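PDB 2VF7: excinuclease ABC, subunit A. from Deinococcus radiodurans, which binds DNA, zinc and ATP as a UvrA-family ABC ATPase and probably takes part in recognising damaged DNA for excision repair. Local coordinates for residues Glu642-Leu654 / Val660-Tyr672. The protein carries 1 engineered substitution. Numbering follows the deposited sequence.
With ZN (zinc ion), chain G.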
# COMPACT_ATOMS: atom_id res chain seq x y z
N GLU A 642 -8.36 -17.73 -23.52
CA GLU A 642 -7.00 -18.02 -23.09
C GLU A 642 -6.34 -16.86 -22.37
O GLU A 642 -5.24 -17.02 -21.83
CB GLU A 642 -6.13 -18.49 -24.27
CG GLU A 642 -5.11 -19.56 -23.85
CD GLU A 642 -5.81 -20.81 -23.33
OE1 GLU A 642 -6.95 -21.08 -23.76
OE2 GLU A 642 -5.23 -21.52 -22.49
N HIS A 643 -7.00 -15.70 -22.36
CA HIS A 643 -6.48 -14.53 -21.63
C HIS A 643 -6.52 -14.77 -20.11
O HIS A 643 -5.62 -14.36 -19.38
CB HIS A 643 -7.26 -13.27 -22.02
CG HIS A 643 -6.79 -12.01 -21.35
ND1 HIS A 643 -5.91 -11.13 -21.95
CD2 HIS A 643 -7.10 -11.48 -20.14
CE1 HIS A 643 -5.69 -10.12 -21.13
NE2 HIS A 643 -6.39 -10.31 -20.03
N CYS A 644 -7.58 -15.45 -19.67
CA CYS A 644 -7.78 -15.82 -18.26
C CYS A 644 -7.70 -17.32 -18.10
O CYS A 644 -7.93 -17.83 -17.02
CB CYS A 644 -9.16 -15.36 -17.80
SG CYS A 644 -10.44 -16.04 -18.87
N GLN A 645 -7.39 -18.03 -19.19
CA GLN A 645 -7.28 -19.48 -19.20
C GLN A 645 -8.59 -20.15 -18.74
O GLN A 645 -8.58 -21.18 -18.06
CB GLN A 645 -6.10 -19.93 -18.32
CG GLN A 645 -4.73 -19.83 -18.96
CD GLN A 645 -3.72 -20.80 -18.32
OE1 GLN A 645 -4.05 -21.52 -17.37
NE2 GLN A 645 -2.50 -20.83 -18.85
N GLY A 646 -9.72 -19.53 -19.07
CA GLY A 646 -11.02 -20.10 -18.73
C GLY A 646 -11.50 -19.92 -17.30
O GLY A 646 -12.51 -20.53 -16.92
N GLU A 647 -10.80 -19.11 -16.51
CA GLU A 647 -11.22 -18.82 -15.13
C GLU A 647 -12.28 -17.72 -15.03
O GLU A 647 -12.97 -17.61 -14.03
CB GLU A 647 -10.02 -18.46 -14.25
CG GLU A 647 -8.96 -19.54 -14.25
CD GLU A 647 -7.96 -19.42 -13.12
OE1 GLU A 647 -7.97 -18.39 -12.40
OE2 GLU A 647 -7.18 -20.38 -12.96
N GLY A 648 -12.40 -16.92 -16.08
CA GLY A 648 -13.43 -15.88 -16.18
C GLY A 648 -13.07 -14.63 -15.43
O GLY A 648 -13.64 -13.57 -15.66
N TRP A 649 -12.10 -14.78 -14.52
CA TRP A 649 -11.68 -13.76 -13.58
C TRP A 649 -10.16 -13.62 -13.52
O TRP A 649 -9.43 -14.57 -13.77
CB TRP A 649 -12.23 -14.08 -12.19
CG TRP A 649 -13.49 -13.33 -11.91
CD1 TRP A 649 -13.61 -12.05 -11.41
CD2 TRP A 649 -14.82 -13.78 -12.14
NE1 TRP A 649 -14.93 -11.69 -11.29
CE2 TRP A 649 -15.70 -12.73 -11.74
CE3 TRP A 649 -15.36 -14.96 -12.64
CZ2 TRP A 649 -17.07 -12.84 -11.83
CZ3 TRP A 649 -16.72 -15.07 -12.71
CH2 TRP A 649 -17.57 -14.02 -12.31
N VAL A 650 -9.71 -12.41 -13.22
CA VAL A 650 -8.28 -12.10 -13.20
C VAL A 650 -7.85 -11.45 -11.88
O VAL A 650 -8.56 -10.60 -11.32
CB VAL A 650 -7.88 -11.23 -14.43
CG1 VAL A 650 -8.20 -9.73 -14.21
CG2 VAL A 650 -6.41 -11.43 -14.76
N MET A 651 -6.69 -11.87 -11.38
CA MET A 651 -6.17 -11.36 -10.11
C MET A 651 -5.63 -9.93 -10.24
O MET A 651 -4.82 -9.62 -11.12
CB MET A 651 -5.07 -12.28 -9.55
CG MET A 651 -4.50 -11.82 -8.21
SD MET A 651 -5.02 -12.79 -6.79
CE MET A 651 -3.56 -13.81 -6.60
N VAL A 652 -6.08 -9.06 -9.33
CA VAL A 652 -5.60 -7.70 -9.31
C VAL A 652 -4.62 -7.51 -8.15
O VAL A 652 -4.99 -7.10 -7.05
CB VAL A 652 -6.75 -6.65 -9.35
CG1 VAL A 652 -7.46 -6.70 -10.70
CG2 VAL A 652 -7.75 -6.85 -8.22
N GLU A 653 -3.35 -7.84 -8.43
CA GLU A 653 -2.22 -7.66 -7.51
C GLU A 653 -1.90 -6.17 -7.37
O GLU A 653 -0.76 -5.77 -7.10
CB GLU A 653 -1.00 -8.44 -8.01
CG GLU A 653 -0.98 -9.91 -7.56
CD GLU A 653 -0.40 -10.10 -6.16
OE1 GLU A 653 -1.02 -10.84 -5.36
OE2 GLU A 653 0.67 -9.50 -5.86
N LEU A 654 -2.95 -5.38 -7.57
CA LEU A 654 -2.93 -3.94 -7.41
C LEU A 654 -3.30 -3.66 -5.96
O LEU A 654 -2.83 -2.67 -5.36
CB LEU A 654 -3.93 -3.30 -8.38
CG LEU A 654 -3.67 -3.29 -9.91
CD1 LEU A 654 -2.36 -2.54 -10.27
CD2 LEU A 654 -3.68 -4.69 -10.54
N VAL A 660 -7.48 -9.31 -4.69
CA VAL A 660 -8.85 -9.77 -5.03
C VAL A 660 -9.02 -10.05 -6.53
O VAL A 660 -8.09 -9.87 -7.29
CB VAL A 660 -9.95 -8.76 -4.55
CG1 VAL A 660 -9.95 -8.63 -3.03
CG2 VAL A 660 -9.79 -7.40 -5.22
N TYR A 661 -10.22 -10.48 -6.93
CA TYR A 661 -10.49 -10.86 -8.33
C TYR A 661 -11.42 -9.90 -9.08
O TYR A 661 -12.44 -9.48 -8.56
CB TYR A 661 -11.04 -12.30 -8.42
CG TYR A 661 -10.00 -13.39 -8.20
CD1 TYR A 661 -9.80 -13.95 -6.93
CD2 TYR A 661 -9.20 -13.84 -9.25
CE1 TYR A 661 -8.85 -14.96 -6.72
CE2 TYR A 661 -8.24 -14.84 -9.06
CZ TYR A 661 -8.07 -15.41 -7.80
OH TYR A 661 -7.11 -16.39 -7.60
N ALA A 662 -11.04 -9.55 -10.31
CA ALA A 662 -11.85 -8.71 -11.19
C ALA A 662 -12.27 -9.53 -12.41
O ALA A 662 -11.61 -10.52 -12.73
CB ALA A 662 -11.06 -7.49 -11.62
N PRO A 663 -13.37 -9.15 -13.10
CA PRO A 663 -13.74 -9.97 -14.27
C PRO A 663 -12.71 -9.82 -15.39
O PRO A 663 -12.13 -8.76 -15.54
CB PRO A 663 -15.10 -9.40 -14.70
CG PRO A 663 -15.56 -8.53 -13.54
CD PRO A 663 -14.31 -8.03 -12.88
N CYS A 664 -12.48 -10.89 -16.14
CA CYS A 664 -11.54 -10.85 -17.25
C CYS A 664 -11.90 -9.74 -18.26
O CYS A 664 -13.04 -9.63 -18.66
CB CYS A 664 -11.52 -12.21 -17.94
SG CYS A 664 -10.50 -12.30 -19.40
N PRO A 665 -10.91 -8.90 -18.64
CA PRO A 665 -11.16 -7.81 -19.59
C PRO A 665 -11.56 -8.26 -21.00
O PRO A 665 -12.05 -7.45 -21.78
CB PRO A 665 -9.82 -7.08 -19.62
CG PRO A 665 -8.83 -8.08 -19.17
CD PRO A 665 -9.52 -8.89 -18.16
N VAL A 666 -11.39 -9.53 -21.31
CA VAL A 666 -11.62 -10.05 -22.67
C VAL A 666 -12.92 -10.86 -22.81
O VAL A 666 -13.63 -10.72 -23.78
CB VAL A 666 -10.44 -10.90 -23.13
CG1 VAL A 666 -10.66 -11.41 -24.56
CG2 VAL A 666 -9.17 -10.11 -23.06
N CYS A 667 -13.22 -11.71 -21.85
CA CYS A 667 -14.47 -12.46 -21.94
C CYS A 667 -15.49 -11.90 -20.96
O CYS A 667 -16.68 -12.21 -21.05
CB CYS A 667 -14.25 -13.95 -21.73
SG CYS A 667 -13.73 -14.37 -20.09
N HIS A 668 -15.03 -11.07 -20.03
CA HIS A 668 -15.91 -10.45 -19.04
C HIS A 668 -16.59 -11.45 -18.13
O HIS A 668 -17.64 -11.16 -17.55
CB HIS A 668 -16.98 -9.58 -19.72
CG HIS A 668 -16.41 -8.47 -20.55
ND1 HIS A 668 -16.29 -8.56 -21.92
CD2 HIS A 668 -15.93 -7.25 -20.20
CE1 HIS A 668 -15.75 -7.44 -22.38
NE2 HIS A 668 -15.53 -6.63 -21.36
N GLY A 669 -16.00 -12.63 -17.98
CA GLY A 669 -16.51 -13.62 -17.05
C GLY A 669 -17.26 -14.78 -17.67
O GLY A 669 -17.74 -15.63 -16.95
N THR A 670 -17.38 -14.80 -19.00
CA THR A 670 -18.02 -15.93 -19.69
C THR A 670 -17.14 -17.17 -19.69
O THR A 670 -17.67 -18.27 -19.57
CB THR A 670 -18.48 -15.59 -21.13
OG1 THR A 670 -17.35 -15.47 -22.02
CG2 THR A 670 -19.34 -14.30 -21.16
N ARG A 671 -15.82 -16.97 -19.75
CA ARG A 671 -14.79 -18.04 -19.71
C ARG A 671 -14.43 -18.66 -21.08
O ARG A 671 -13.55 -19.53 -21.15
CB ARG A 671 -15.17 -19.19 -18.79
CG ARG A 671 -15.21 -18.96 -17.32
CD ARG A 671 -15.58 -20.30 -16.62
NE ARG A 671 -16.07 -20.13 -15.25
CZ ARG A 671 -15.37 -20.40 -14.14
NH1 ARG A 671 -14.13 -20.86 -14.21
NH2 ARG A 671 -15.93 -20.21 -12.94
N TYR A 672 -15.11 -18.22 -22.14
CA TYR A 672 -14.96 -18.83 -23.47
C TYR A 672 -14.72 -17.78 -24.53
O TYR A 672 -15.11 -16.63 -24.35
CB TYR A 672 -16.21 -19.65 -23.84
CG TYR A 672 -16.45 -20.84 -22.93
CD1 TYR A 672 -15.89 -22.08 -23.21
CD2 TYR A 672 -17.24 -20.70 -21.75
CE1 TYR A 672 -16.12 -23.18 -22.36
CE2 TYR A 672 -17.47 -21.80 -20.89
CZ TYR A 672 -16.90 -23.02 -21.21
OH TYR A 672 -17.12 -24.10 -20.39
ZN ZN G . -11.42 -14.39 -20.18
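C644, C664 and C667 meet at a zinc ion in a Cys4 site of two CxxC knuckles, completed by C641, with the antiparallel hairpin of strands 649-652 and 660-663 running out from it. The zinc end is compact. The SG atoms of C644 and C667 lie 2.3 Å from zinc; C644 SG takes one backbone amide, G648 N, and C667 SG takes two, G669 N and R671 N. G648 and G669 bring the knuckles together, their CA atoms 3.9 Å apart, and G648 O accepts a hydrogen bond from C664 N, which comes from above its carbonyl plane. R671, extended from CG to NE, lies along G646, and its NH1 donates to a lone pair of G646 O (3.2 Å); further bonds to P598 and G725 and a cation-pi contact with F634 tie it to the surrounding chain. A leucine here would probably leave G646 O without this donor and break the polar link from the knuckle to P598 and G725. P663 CA lies over the five-membered ring of W649, a CH-pi contact 3.8 Å from the centroid, and the W649 side chain comes about 4 Å from that of E730, an ADP-site residue.

Two exposed parts are looser. H643 swings its ring anti to the backbone N (chi1 -179°), where V666 CG2 sits over one face, 3.6 Å from the centroid, and P665 CG approaches NE2. M651 holds SD over the Y661 ring at 4.5 Å from its centroid, a Met-aromatic contact. By contrast, on the hairpin face shared by V650, V660 and A662, V652 is buried against A80 of helix 77-80, its CG1 3.8 Å from A662 CB.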